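Local atomic coordinates of beta-glucosidase (Saccharopolyspora erythraea D, PDB entry 5M6G), a protein that probably hydrolyses terminal, non-reducing beta-D-glucosyl residues, releasing beta-D-glucose, as a member of glycosyl hydrolase family 3. Residues P180-A185 and A206-V211; G191-S196 and L583-M588; K200-S205 and F606-G611; A496-T501 and L514-E519; A555-W560 and Q567-V572. All blocks are in the same frame, centred on the assembly; numbering follows the deposited sequence. Where two conformers were deposited one is given.

Overall arrangement
Contact 1 lies in the N-terminal family region, contacts 4 and 5 in the C-terminal one, and contacts 2 and 3 join the two. Contact 2 contributes Arg192 to the sorbitol pocket, while in contact 1 the side chain of Pro180 is about 10 Å from the sorbitol. Contacts 1 and 2 share a hydrogen bond, Ser196 OG to Cys183 O at 2.7 Å. Contacts 2 and 3 have centres about 9 Å apart, and the backbones of Leu583 and Gly609 link them. Contacts 4 and 5 both lie at the same mixed sheet, centres about 16 Å apart without touching; Trp560 and Ala558 of contact 5 meet Trp587 of contact 2.

Contact 1. Residues P180-A185 and A206-V211; sequences PCVCVA and AMTSAV
Pro180 and Val211 make the tightest approach between the loop 180-185 and the segment that opens helix 209-215. The proline ring, which follows a cis peptide bond, presents CB, CG and CD to the helix. Its CD is 3.7 Å from Val211 CG2, and its CG is 4.1 Å from Ala210 CB, so the ring rests on two successive residues of the first turn. The valine crosses the ring at about a right angle: with CG1 anti to the backbone N (chi1 173°), CG2 becomes the branch that reaches it.

A second apolar pair lies farther along the loop. Val182 CG1 meets the methyl of Thr208, CG2, at 3.9 Å, the two side chains slanting across one another. The threonine is used in two ways: its methyl faces the loop, while OG1 is hydrogen-bonded to Ser205 O at the end of helix 201-206. Thr208 also lies within the type I turn Ala206-Ser209, between that helix and the next. Val182 is flanked by Cys181 and Cys183, whose SG atoms form a disulfide at 2.1 Å.

Because only carbons meet across this buried contact, its fit depends on shape and burial rather than on directed bonds. Direction comes from elsewhere: backbone hydrogen bonds join Pro180 and Val182 to Lys231, a residue that binds sorbitol.

Contact 2. Residues G191-S196 and L583-M588; sequences GRTYES and LPMTWM. With SOR (sorbitol), chain L.
Thr193 and Met585 have CA atoms 9.4 Å apart, and Ser196 and Pro584 are at a similar spacing, so the two backbones stand well separated and a long side chain spans the gap. Met585 does this with its terminal methyl. A bend at chi2 (67°) carries CE to the 3-10 segment 193-195 and its exit, where it lies 3.6 Å from Thr193 O and 3.7 Å from Ser196 O. The methyl of Thr193, CG2, is 3.9 Å from CE, the two side chains sliding past each other in opposite directions. Ser196 OG, held by Cys183 O, Ala185 N and Gly198 N, also borders the methyl. Met585 itself lies close to the magnesium site of Glu199, Ile596 and Asn597.

The same short segment serves the sorbitol pocket. Arg192 holds Glu195 side-on, NE at 2.8 Å and NH2 at 3.1 Å from the single oxygen OE2. That oxygen lies in the guanidinium plane, yet NE meets it from above the carboxylate plane, 51° out. Trp448 NE1 is a further partner of OE2. NH2 also donates to sorbitol O1 at 2.8 Å. An alanine in place of Arg192 would remove both bonds to Glu195 and the one to sorbitol, and would probably leave Glu195 OE2 with Trp448 but without its arginine, and O1 without this donor.

Between these two segments the contact is thus methyl packing, though Thr586 OG1 and the backbone of Pro584 bond to Glu199 nearby; directed, charge-assisted bonds within 191-196 hold in place the guanidinium that donates to sorbitol.

Contact 3. Residues K200-S205 and F606-G611; sequences KSENAS and FPHGFG
Lys200 slants across the His608 ring, its chain coming progressively closer from CB to CD. CB stands at the margin, 4.2 Å from NE2 of His608. CG comes within 3.6 Å of His608 NE2. CD sits over the ring face in a CH-pi contact, 3.4 Å from the centroid of the His608 ring and 15° from its normal. A bend at chi3 (72°) turns CE away from the ring, 4.4 Å from His608 CE1, and with a further bend at chi4 NZ ends in a salt bridge to Asp598. The ammonium therefore has its own carboxylate, while the methylenes do the packing.

The ring is approached from a second direction. Asn203 stands at its edge, the side-chain amide nearly coplanar with the imidazole, so the histidine is bordered both over a face and along its rim. Glu199, a magnesium ligand, and Thr586 also touch His608. Replacing His608 by an alanine would take away the flat surface under Lys200 CD, and would probably open a gap beside Asn203 and let the lysine chain move more freely.

His608 reaches out from a type II beta turn, Pro607 to Phe610, with Gly609 in its usual third position. Lys200 is the N-cap of helix 201-206. The arrangement is a turn of the C-terminal family region docked on a helix start of the N-terminal one, part of the interface in this two-domain glycosyl hydrolase family 3 fold.

Contact 4. Residues A496-T501 and L514-E519; sequences AVVGET and LGLDEE
Val498 and Leu516 provide the apolar part of the contact, CG2 of the valine meeting CD2 of the leucine at 4.1 Å with the side chains crossing at about a right angle. Val498 CG1 is anti to the carbonyl carbon (chi1 -60°), which places CG2 where it can face the leucine. A looser touch lies beyond the strand end, Glu500 OE2 to Leu514 CD2 at 4.4 Å.

Polar links run through water and neighbouring residues. One water donates to Gly499 O at 3.2 Å and accepts from Asp517 N at 2.9 Å, bridging the end of the strand to the start of the helix. Lys436 makes a second link between the same two ends, hydrogen-bonded to Gly499 O and salt-bridged to Asp517 OD2.

Asp517 is the N-cap of helix 518-528, OD1 accepting from Asp520 N. The carboxylate of Glu500 is held by Tyr503, Gly541 N and a salt bridge to Arg542.

Strand, loop and helix start here belong to a beta-alpha-beta unit, strand 493-499, helix 518-528 and strand 534-539, in the parallel part of the mixed sheet of the C-terminal family region.

Contact 5. Residues A555-W560 and Q567-V572; sequences ALLASW and QGVADV
Leu557 points from its strand toward helix 567-573 and divides its two methyl branches between two helix valines about one turn apart. CG is anti to the backbone N (chi1 180°), which extends the side chain outward. CD1 then meets Val572 CG1 at 4.0 Å, the two chains slanting across each other, and CD2 is 4.3 Å from Val569 CG1. Two residues on, Ser559 faces the same way. In one of its two conformers OG lies 3.9 Å from Val569 CG1 and is hydrogen-bonded to Gln413; the second conformer makes this touch less certain. Leu557 and Ser559, alternate residues of the strand, thus both point toward the helix.

The axes of 555-560 and 567-572 pass 10.4 Å apart at 155°, nearly antiparallel, as expected where a short loop folds a helix back over the strand it follows.

Strand 555-560 lies between strand 534-539, to which it runs parallel, and the antiparallel strand 414-418. On the helix side, Val569 also packs on Val409 of helix 399-412, and Asp571 forms salt bridges with Arg406 and Arg410 of that same helix, so 567-573 packs on the sheet strand and is also tied to helix 399-412.

Contact 1. Residues P180-A185 and A206-V211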
# COMPACT_ATOMS: atom_id res chain seq x y z
N PRO A 180 0.23 -6.30 2.17
CA PRO A 180 -0.80 -5.24 2.14
C PRO A 180 -1.01 -4.48 3.46
O PRO A 180 -0.81 -5.04 4.54
CB PRO A 180 -2.07 -6.02 1.81
CG PRO A 180 -1.87 -7.33 2.53
CD PRO A 180 -0.38 -7.64 2.29
N CYS A 181 -1.42 -3.22 3.35
CA CYS A 181 -2.05 -2.56 4.50
C CYS A 181 -3.36 -3.27 4.81
O CYS A 181 -4.28 -3.25 3.99
CB CYS A 181 -2.32 -1.07 4.22
SG CYS A 181 -2.56 0.04 5.71
N VAL A 182 -3.43 -3.94 5.97
CA VAL A 182 -4.66 -4.53 6.47
C VAL A 182 -5.33 -3.60 7.47
O VAL A 182 -6.26 -4.01 8.18
CB VAL A 182 -4.40 -5.93 7.05
CG1 VAL A 182 -3.72 -6.82 5.99
CG2 VAL A 182 -3.55 -5.85 8.33
N CYS A 183 -4.87 -2.35 7.54
CA CYS A 183 -5.51 -1.27 8.27
C CYS A 183 -7.00 -1.22 7.97
O CYS A 183 -7.42 -1.31 6.82
CB CYS A 183 -4.84 0.05 7.87
SG CYS A 183 -4.59 0.36 6.03
N VAL A 184 -7.80 -1.06 9.03
CA VAL A 184 -9.24 -0.86 8.93
C VAL A 184 -9.48 0.62 9.20
O VAL A 184 -9.44 1.06 10.35
CB VAL A 184 -9.99 -1.75 9.92
CG1 VAL A 184 -11.47 -1.50 9.83
CG2 VAL A 184 -9.68 -3.22 9.66
N ALA A 185 -9.72 1.39 8.14
CA ALA A 185 -9.79 2.84 8.26
C ALA A 185 -11.17 3.24 8.77
O ALA A 185 -12.17 3.08 8.06
CB ALA A 185 -9.49 3.50 6.92
N ALA A 206 -11.00 -10.25 4.23
CA ALA A 206 -11.19 -10.94 2.96
C ALA A 206 -10.09 -10.60 1.97
O ALA A 206 -9.66 -11.46 1.19
CB ALA A 206 -12.56 -10.58 2.37
N MET A 207 -9.59 -9.37 2.00
CA MET A 207 -8.61 -8.96 1.01
C MET A 207 -7.17 -9.30 1.42
O MET A 207 -6.24 -8.94 0.70
CB MET A 207 -8.74 -7.47 0.71
CG MET A 207 -10.13 -7.08 0.18
SD MET A 207 -10.59 -8.05 -1.26
CE MET A 207 -11.94 -7.04 -1.89
N THR A 208 -6.98 -10.00 2.54
CA THR A 208 -5.65 -10.54 2.80
C THR A 208 -5.29 -11.62 1.80
O THR A 208 -4.17 -12.13 1.83
CB THR A 208 -5.55 -11.08 4.24
OG1 THR A 208 -6.44 -12.19 4.39
CG2 THR A 208 -5.89 -10.00 5.25
N SER A 209 -6.22 -11.99 0.91
CA SER A 209 -5.87 -12.78 -0.26
C SER A 209 -4.71 -12.15 -1.04
O SER A 209 -4.03 -12.85 -1.80
CB SER A 209 -7.10 -12.94 -1.16
OG SER A 209 -7.44 -11.71 -1.75
N ALA A 210 -4.47 -10.84 -0.88
CA ALA A 210 -3.27 -10.23 -1.45
C ALA A 210 -2.01 -10.95 -0.98
O ALA A 210 -1.04 -11.06 -1.74
CB ALA A 210 -3.20 -8.76 -1.06
N VAL A 211 -2.01 -11.43 0.26
CA VAL A 211 -0.85 -12.15 0.80
C VAL A 211 -0.60 -13.42 -0.00
O VAL A 211 0.54 -13.75 -0.37
CB VAL A 211 -1.06 -12.47 2.29
CG1 VAL A 211 0.08 -13.37 2.81
CG2 VAL A 211 -1.15 -11.20 3.11

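Contact 2. Residues G191-S196 and L583-M588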
# COMPACT_ATOMS: atom_id res chain seq x y z
N GLY A 191 -4.95 10.36 6.30
CA GLY A 191 -4.26 10.41 5.03
C GLY A 191 -3.97 9.06 4.41
O GLY A 191 -3.51 9.01 3.26
N ARG A 192 -4.20 7.96 5.13
CA ARG A 192 -3.99 6.63 4.57
C ARG A 192 -5.30 5.87 4.38
O ARG A 192 -5.28 4.64 4.20
CB ARG A 192 -3.02 5.83 5.44
CG ARG A 192 -1.84 6.66 5.92
CD ARG A 192 -0.71 5.78 6.46
NE ARG A 192 -0.01 5.07 5.40
CZ ARG A 192 1.18 4.48 5.56
NH1 ARG A 192 1.78 4.54 6.74
NH2 ARG A 192 1.76 3.85 4.54
N THR A 193 -6.44 6.57 4.43
CA THR A 193 -7.71 5.90 4.20
C THR A 193 -7.70 5.12 2.89
O THR A 193 -8.28 4.03 2.81
CB THR A 193 -8.84 6.94 4.19
OG1 THR A 193 -8.93 7.54 5.49
CG2 THR A 193 -10.19 6.29 3.84
N TYR A 194 -7.02 5.64 1.86
CA TYR A 194 -7.03 4.95 0.57
C TYR A 194 -6.19 3.69 0.59
O TYR A 194 -6.36 2.84 -0.29
CB TYR A 194 -6.55 5.87 -0.55
CG TYR A 194 -5.07 6.24 -0.57
CD1 TYR A 194 -4.10 5.38 -1.11
CD2 TYR A 194 -4.64 7.46 -0.09
CE1 TYR A 194 -2.75 5.75 -1.15
CE2 TYR A 194 -3.31 7.83 -0.11
CZ TYR A 194 -2.38 6.97 -0.65
OH TYR A 194 -1.06 7.37 -0.67
N GLU A 195 -5.29 3.54 1.56
CA GLU A 195 -4.53 2.31 1.67
C GLU A 195 -5.31 1.21 2.38
O GLU A 195 -4.79 0.10 2.52
CB GLU A 195 -3.21 2.58 2.38
CG GLU A 195 -2.41 3.67 1.71
CD GLU A 195 -0.96 3.67 2.15
OE1 GLU A 195 -0.28 2.65 1.95
OE2 GLU A 195 -0.52 4.71 2.69
N SER A 196 -6.52 1.50 2.83
CA SER A 196 -7.35 0.53 3.55
C SER A 196 -8.36 -0.10 2.60
O SER A 196 -9.00 0.59 1.80
CB SER A 196 -8.07 1.21 4.72
OG SER A 196 -9.02 0.36 5.35
N LEU A 583 -19.77 0.41 -1.91
CA LEU A 583 -19.01 1.26 -1.00
C LEU A 583 -18.30 0.45 0.07
O LEU A 583 -18.96 -0.29 0.82
CB LEU A 583 -19.91 2.30 -0.34
CG LEU A 583 -20.31 3.50 -1.19
CD1 LEU A 583 -20.95 4.57 -0.30
CD2 LEU A 583 -19.11 4.07 -1.94
N PRO A 584 -16.98 0.58 0.20
CA PRO A 584 -16.26 -0.04 1.32
C PRO A 584 -16.16 0.83 2.56
O PRO A 584 -15.74 0.34 3.61
CB PRO A 584 -14.86 -0.28 0.71
CG PRO A 584 -14.69 0.91 -0.21
CD PRO A 584 -16.06 1.13 -0.82
N MET A 585 -16.49 2.12 2.44
CA MET A 585 -16.61 3.03 3.58
C MET A 585 -17.99 3.66 3.54
O MET A 585 -18.56 3.87 2.46
CB MET A 585 -15.55 4.16 3.56
CG MET A 585 -14.13 3.81 4.06
SD MET A 585 -13.31 2.65 2.97
CE MET A 585 -11.58 2.71 3.49
N THR A 586 -18.53 3.96 4.72
CA THR A 586 -19.78 4.71 4.81
C THR A 586 -19.55 6.16 4.38
O THR A 586 -18.57 6.79 4.78
CB THR A 586 -20.30 4.65 6.25
OG1 THR A 586 -20.63 3.29 6.59
CG2 THR A 586 -21.53 5.50 6.41
N TRP A 587 -20.45 6.69 3.56
CA TRP A 587 -20.26 8.01 2.96
C TRP A 587 -21.02 9.07 3.75
O TRP A 587 -22.25 9.02 3.84
CB TRP A 587 -20.71 8.01 1.50
CG TRP A 587 -20.16 9.14 0.70
CD1 TRP A 587 -20.36 10.48 0.91
CD2 TRP A 587 -19.32 9.04 -0.47
NE1 TRP A 587 -19.69 11.22 -0.05
CE2 TRP A 587 -19.04 10.36 -0.90
CE3 TRP A 587 -18.77 7.97 -1.18
CZ2 TRP A 587 -18.24 10.63 -2.01
CZ3 TRP A 587 -17.97 8.24 -2.29
CH2 TRP A 587 -17.72 9.55 -2.69
N MET A 588 -20.30 10.07 4.25
CA MET A 588 -20.85 11.05 5.18
C MET A 588 -21.92 11.94 4.54
O MET A 588 -21.85 12.31 3.37
CB MET A 588 -19.72 11.95 5.72
CG MET A 588 -19.20 12.94 4.67
SD MET A 588 -17.64 13.73 5.05
CE MET A 588 -16.49 12.66 4.17
C1 SOR L . 4.68 2.20 5.71
C2 SOR L . 5.78 2.17 4.66
C3 SOR L . 6.87 3.16 5.07
C4 SOR L . 7.81 3.45 3.91
C5 SOR L . 8.55 4.78 4.06
C6 SOR L . 9.17 5.13 2.71
O1 SOR L . 3.46 1.76 5.16
O2 SOR L . 6.31 0.87 4.55
O3 SOR L . 7.59 2.59 6.14
O4 SOR L . 8.75 2.40 3.79
O5 SOR L . 7.69 5.82 4.49
O6 SOR L . 9.51 6.50 2.66

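Contact 3. Residues K200-S205 and F606-G611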
# COMPACT_ATOMS: atom_id res chain seq x y z
N LYS A 200 -14.72 -2.00 7.53
CA LYS A 200 -15.17 -3.17 8.27
C LYS A 200 -14.09 -4.23 8.26
O LYS A 200 -13.47 -4.48 7.22
CB LYS A 200 -16.47 -3.74 7.69
CG LYS A 200 -17.63 -2.77 7.79
CD LYS A 200 -18.89 -3.36 7.16
CE LYS A 200 -19.47 -4.46 8.01
NZ LYS A 200 -20.50 -3.92 8.92
N SER A 201 -13.87 -4.86 9.42
CA SER A 201 -12.86 -5.91 9.51
C SER A 201 -13.08 -6.99 8.46
O SER A 201 -12.11 -7.58 7.98
CB SER A 201 -12.86 -6.52 10.92
OG SER A 201 -14.08 -7.18 11.14
N GLU A 202 -14.35 -7.29 8.12
CA GLU A 202 -14.65 -8.18 7.00
C GLU A 202 -13.90 -7.77 5.74
O GLU A 202 -13.33 -8.60 5.04
CB GLU A 202 -16.16 -8.19 6.73
CG GLU A 202 -16.54 -8.35 5.24
CD GLU A 202 -17.59 -7.34 4.76
OE1 GLU A 202 -18.53 -7.01 5.52
OE2 GLU A 202 -17.48 -6.88 3.60
N ASN A 203 -13.92 -6.47 5.43
CA ASN A 203 -13.32 -5.98 4.20
C ASN A 203 -11.85 -6.37 4.15
O ASN A 203 -11.42 -7.13 3.27
CB ASN A 203 -13.48 -4.46 4.08
CG ASN A 203 -14.94 -4.01 3.93
OD1 ASN A 203 -15.75 -4.71 3.31
ND2 ASN A 203 -15.28 -2.83 4.49
N ALA A 204 -11.07 -5.86 5.10
CA ALA A 204 -9.64 -6.11 5.09
C ALA A 204 -9.34 -7.59 5.20
O ALA A 204 -8.46 -8.10 4.51
CB ALA A 204 -8.96 -5.33 6.22
N SER A 205 -10.05 -8.31 6.08
CA SER A 205 -9.76 -9.73 6.26
C SER A 205 -9.92 -10.50 4.96
O SER A 205 -9.06 -11.33 4.60
CB SER A 205 -10.66 -10.32 7.35
OG SER A 205 -10.37 -9.76 8.61
N PHE A 606 -24.66 7.79 1.83
CA PHE A 606 -24.71 6.45 1.25
C PHE A 606 -24.16 5.46 2.26
O PHE A 606 -23.05 5.67 2.78
CB PHE A 606 -23.90 6.34 -0.06
CG PHE A 606 -24.23 7.39 -1.09
CD1 PHE A 606 -25.39 7.31 -1.83
CD2 PHE A 606 -23.35 8.43 -1.34
CE1 PHE A 606 -25.69 8.27 -2.79
CE2 PHE A 606 -23.65 9.40 -2.30
CZ PHE A 606 -24.82 9.31 -3.01
N PRO A 607 -24.84 4.35 2.52
CA PRO A 607 -24.34 3.37 3.50
C PRO A 607 -23.26 2.48 2.90
O PRO A 607 -23.11 2.34 1.69
CB PRO A 607 -25.57 2.55 3.84
CG PRO A 607 -26.36 2.55 2.54
CD PRO A 607 -26.11 3.91 1.91
N HIS A 608 -22.51 1.85 3.81
CA HIS A 608 -21.58 0.79 3.45
C HIS A 608 -22.30 -0.26 2.60
O HIS A 608 -23.44 -0.63 2.88
CB HIS A 608 -21.02 0.16 4.73
CG HIS A 608 -19.94 -0.84 4.49
ND1 HIS A 608 -20.20 -2.13 4.06
CD2 HIS A 608 -18.60 -0.75 4.60
CE1 HIS A 608 -19.07 -2.78 3.92
NE2 HIS A 608 -18.08 -1.97 4.26
N GLY A 609 -21.64 -0.72 1.54
CA GLY A 609 -22.24 -1.71 0.68
C GLY A 609 -23.14 -1.17 -0.41
O GLY A 609 -23.66 -1.96 -1.20
N PHE A 610 -23.35 0.14 -0.46
CA PHE A 610 -24.24 0.74 -1.45
C PHE A 610 -23.55 0.79 -2.81
O PHE A 610 -22.36 1.09 -2.92
CB PHE A 610 -24.65 2.15 -1.02
CG PHE A 610 -25.62 2.82 -1.95
CD1 PHE A 610 -26.97 2.58 -1.85
CD2 PHE A 610 -25.16 3.71 -2.92
CE1 PHE A 610 -27.86 3.20 -2.71
CE2 PHE A 610 -26.05 4.34 -3.77
CZ PHE A 610 -27.40 4.08 -3.67
N GLY A 611 -24.31 0.49 -3.86
CA GLY A 611 -23.82 0.66 -5.21
C GLY A 611 -24.91 0.39 -6.23
O GLY A 611 -25.54 -0.67 -6.21

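Contact 4. Residues A496-T501 and L514-E519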
# COMPACT_ATOMS: atom_id res chain seq x y z
N ALA A 496 -17.29 15.58 -15.50
CA ALA A 496 -16.39 16.35 -14.65
C ALA A 496 -15.64 15.38 -13.74
O ALA A 496 -16.23 14.81 -12.82
CB ALA A 496 -17.17 17.39 -13.83
N VAL A 497 -14.36 15.20 -14.00
CA VAL A 497 -13.53 14.28 -13.22
C VAL A 497 -12.78 15.14 -12.21
O VAL A 497 -11.80 15.81 -12.55
CB VAL A 497 -12.58 13.47 -14.10
CG1 VAL A 497 -11.97 12.33 -13.30
CG2 VAL A 497 -13.34 12.92 -15.31
N VAL A 498 -13.24 15.11 -10.96
CA VAL A 498 -12.76 16.01 -9.91
C VAL A 498 -12.15 15.18 -8.78
O VAL A 498 -11.96 13.97 -8.91
CB VAL A 498 -13.92 16.89 -9.40
CG1 VAL A 498 -14.51 17.75 -10.54
CG2 VAL A 498 -15.01 16.03 -8.78
N GLY A 499 -11.81 15.83 -7.66
CA GLY A 499 -11.39 15.12 -6.46
C GLY A 499 -10.01 15.57 -5.97
O GLY A 499 -9.64 16.74 -6.09
N GLU A 500 -9.27 14.62 -5.41
CA GLU A 500 -8.03 14.96 -4.72
C GLU A 500 -6.82 14.84 -5.64
O GLU A 500 -6.86 14.16 -6.66
CB GLU A 500 -7.83 14.03 -3.51
CG GLU A 500 -9.04 13.94 -2.60
CD GLU A 500 -8.73 13.11 -1.36
OE1 GLU A 500 -8.64 11.87 -1.46
OE2 GLU A 500 -8.55 13.72 -0.28
N THR A 501 -5.75 15.52 -5.26
CA THR A 501 -4.41 15.33 -5.80
C THR A 501 -3.62 14.39 -4.88
O THR A 501 -4.05 14.11 -3.75
CB THR A 501 -3.72 16.68 -5.95
OG1 THR A 501 -3.71 17.35 -4.69
CG2 THR A 501 -4.45 17.55 -7.00
N LEU A 514 -13.40 17.99 4.06
CA LEU A 514 -13.28 17.12 2.89
C LEU A 514 -14.19 17.55 1.75
O LEU A 514 -14.49 16.73 0.87
CB LEU A 514 -13.56 15.66 3.26
CG LEU A 514 -12.39 14.94 3.96
CD1 LEU A 514 -12.82 13.62 4.57
CD2 LEU A 514 -11.24 14.73 2.99
N GLY A 515 -14.64 18.80 1.72
CA GLY A 515 -15.43 19.26 0.60
C GLY A 515 -14.60 19.43 -0.66
O GLY A 515 -13.37 19.50 -0.63
N LEU A 516 -15.28 19.51 -1.80
CA LEU A 516 -14.58 19.79 -3.04
C LEU A 516 -13.92 21.16 -2.97
O LEU A 516 -14.49 22.11 -2.42
CB LEU A 516 -15.56 19.74 -4.22
CG LEU A 516 -16.19 18.37 -4.51
CD1 LEU A 516 -17.27 18.51 -5.57
CD2 LEU A 516 -15.10 17.42 -4.97
N ASP A 517 -12.70 21.26 -3.50
CA ASP A 517 -12.02 22.54 -3.52
C ASP A 517 -12.74 23.50 -4.48
O ASP A 517 -13.73 23.15 -5.15
CB ASP A 517 -10.54 22.37 -3.87
CG ASP A 517 -10.29 21.79 -5.26
OD1 ASP A 517 -11.17 21.89 -6.14
OD2 ASP A 517 -9.18 21.26 -5.47
N GLU A 518 -12.24 24.73 -4.55
CA GLU A 518 -13.01 25.74 -5.26
C GLU A 518 -12.93 25.53 -6.77
O GLU A 518 -13.87 25.86 -7.49
CB GLU A 518 -12.55 27.15 -4.86
CG GLU A 518 -12.99 27.49 -3.43
CD GLU A 518 -13.08 28.99 -3.16
OE1 GLU A 518 -12.55 29.78 -3.97
OE2 GLU A 518 -13.71 29.36 -2.14
N GLU A 519 -11.83 24.94 -7.25
CA GLU A 519 -11.74 24.64 -8.67
C GLU A 519 -12.78 23.60 -9.07
O GLU A 519 -13.49 23.78 -10.07
CB GLU A 519 -10.33 24.16 -9.02
CG GLU A 519 -10.25 23.64 -10.46
CD GLU A 519 -8.87 23.09 -10.84
OE1 GLU A 519 -8.75 22.61 -11.99
OE2 GLU A 519 -7.93 23.15 -10.02
O HOH W 1 -11.51 18.72 -4.38

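Contact 5. Residues A555-W560 and Q567-V572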
# COMPACT_ATOMS: atom_id res chain seq x y z
N ALA A 555 -25.39 12.31 -12.62
CA ALA A 555 -24.83 11.04 -12.19
C ALA A 555 -23.60 11.32 -11.35
O ALA A 555 -22.95 12.36 -11.50
CB ALA A 555 -24.45 10.13 -13.37
N LEU A 556 -23.31 10.39 -10.44
CA LEU A 556 -22.12 10.43 -9.61
C LEU A 556 -21.49 9.05 -9.63
O LEU A 556 -22.15 8.06 -9.29
CB LEU A 556 -22.47 10.84 -8.17
CG LEU A 556 -21.28 10.66 -7.22
CD1 LEU A 556 -20.13 11.57 -7.65
CD2 LEU A 556 -21.70 10.93 -5.80
N LEU A 557 -20.22 8.99 -10.04
CA LEU A 557 -19.46 7.75 -10.09
C LEU A 557 -18.21 7.95 -9.26
O LEU A 557 -17.46 8.91 -9.49
CB LEU A 557 -19.10 7.37 -11.53
CG LEU A 557 -18.29 6.09 -11.74
CD1 LEU A 557 -19.20 4.86 -11.63
CD2 LEU A 557 -17.57 6.13 -13.08
N ALA A 558 -18.00 7.09 -8.27
CA ALA A 558 -16.80 7.14 -7.43
C ALA A 558 -15.74 6.23 -8.04
O ALA A 558 -15.97 5.02 -8.18
CB ALA A 558 -17.11 6.71 -5.99
N SER A 559 -14.60 6.80 -8.41
CA SER A 559 -13.56 6.05 -9.09
C SER A 559 -12.36 5.73 -8.22
O SER A 559 -11.52 4.93 -8.63
CB SER A 559 -13.08 6.82 -10.34
OG SER A 559 -14.10 6.88 -11.31
N TRP A 560 -12.26 6.34 -7.04
CA TRP A 560 -11.16 6.10 -6.07
C TRP A 560 -9.85 6.53 -6.74
O TRP A 560 -9.79 7.63 -7.32
CB TRP A 560 -11.20 4.67 -5.56
CG TRP A 560 -12.58 4.24 -5.20
CD1 TRP A 560 -13.33 3.29 -5.82
CD2 TRP A 560 -13.39 4.77 -4.14
NE1 TRP A 560 -14.56 3.19 -5.22
CE2 TRP A 560 -14.63 4.08 -4.18
CE3 TRP A 560 -13.19 5.75 -3.16
CZ2 TRP A 560 -15.66 4.34 -3.27
CZ3 TRP A 560 -14.23 6.02 -2.26
CH2 TRP A 560 -15.44 5.31 -2.32
N GLN A 567 -8.60 3.68 -18.67
CA GLN A 567 -9.66 3.27 -19.59
C GLN A 567 -10.73 2.42 -18.90
O GLN A 567 -11.86 2.35 -19.41
CB GLN A 567 -9.04 2.53 -20.78
CG GLN A 567 -8.41 1.19 -20.46
CD GLN A 567 -6.93 1.24 -20.01
OE1 GLN A 567 -6.43 2.26 -19.52
NE2 GLN A 567 -6.24 0.11 -20.20
N GLY A 568 -10.43 1.81 -17.75
CA GLY A 568 -11.47 1.09 -17.03
C GLY A 568 -12.59 1.98 -16.52
O GLY A 568 -13.71 1.50 -16.31
N VAL A 569 -12.32 3.27 -16.33
CA VAL A 569 -13.37 4.20 -15.96
C VAL A 569 -14.35 4.38 -17.11
O VAL A 569 -15.58 4.32 -16.91
CB VAL A 569 -12.76 5.55 -15.53
CG1 VAL A 569 -13.88 6.52 -15.17
CG2 VAL A 569 -11.81 5.34 -14.35
N ALA A 570 -13.84 4.59 -18.32
CA ALA A 570 -14.71 4.71 -19.48
C ALA A 570 -15.48 3.43 -19.73
O ALA A 570 -16.62 3.49 -20.21
CB ALA A 570 -13.89 5.06 -20.73
N ASP A 571 -14.89 2.27 -19.42
CA ASP A 571 -15.61 1.01 -19.55
C ASP A 571 -16.94 1.06 -18.81
O ASP A 571 -17.97 0.57 -19.32
CB ASP A 571 -14.76 -0.14 -19.03
CG ASP A 571 -13.58 -0.45 -19.93
OD1 ASP A 571 -13.56 0.02 -21.08
OD2 ASP A 571 -12.67 -1.17 -19.47
N VAL A 572 -16.95 1.65 -17.62
CA VAL A 572 -18.18 1.73 -16.84
C VAL A 572 -19.08 2.85 -17.36
O VAL A 572 -20.29 2.67 -17.54
CB VAL A 572 -17.84 1.92 -15.35
CG1 VAL A 572 -19.09 2.13 -14.52
CG2 VAL A 572 -17.05 0.71 -14.84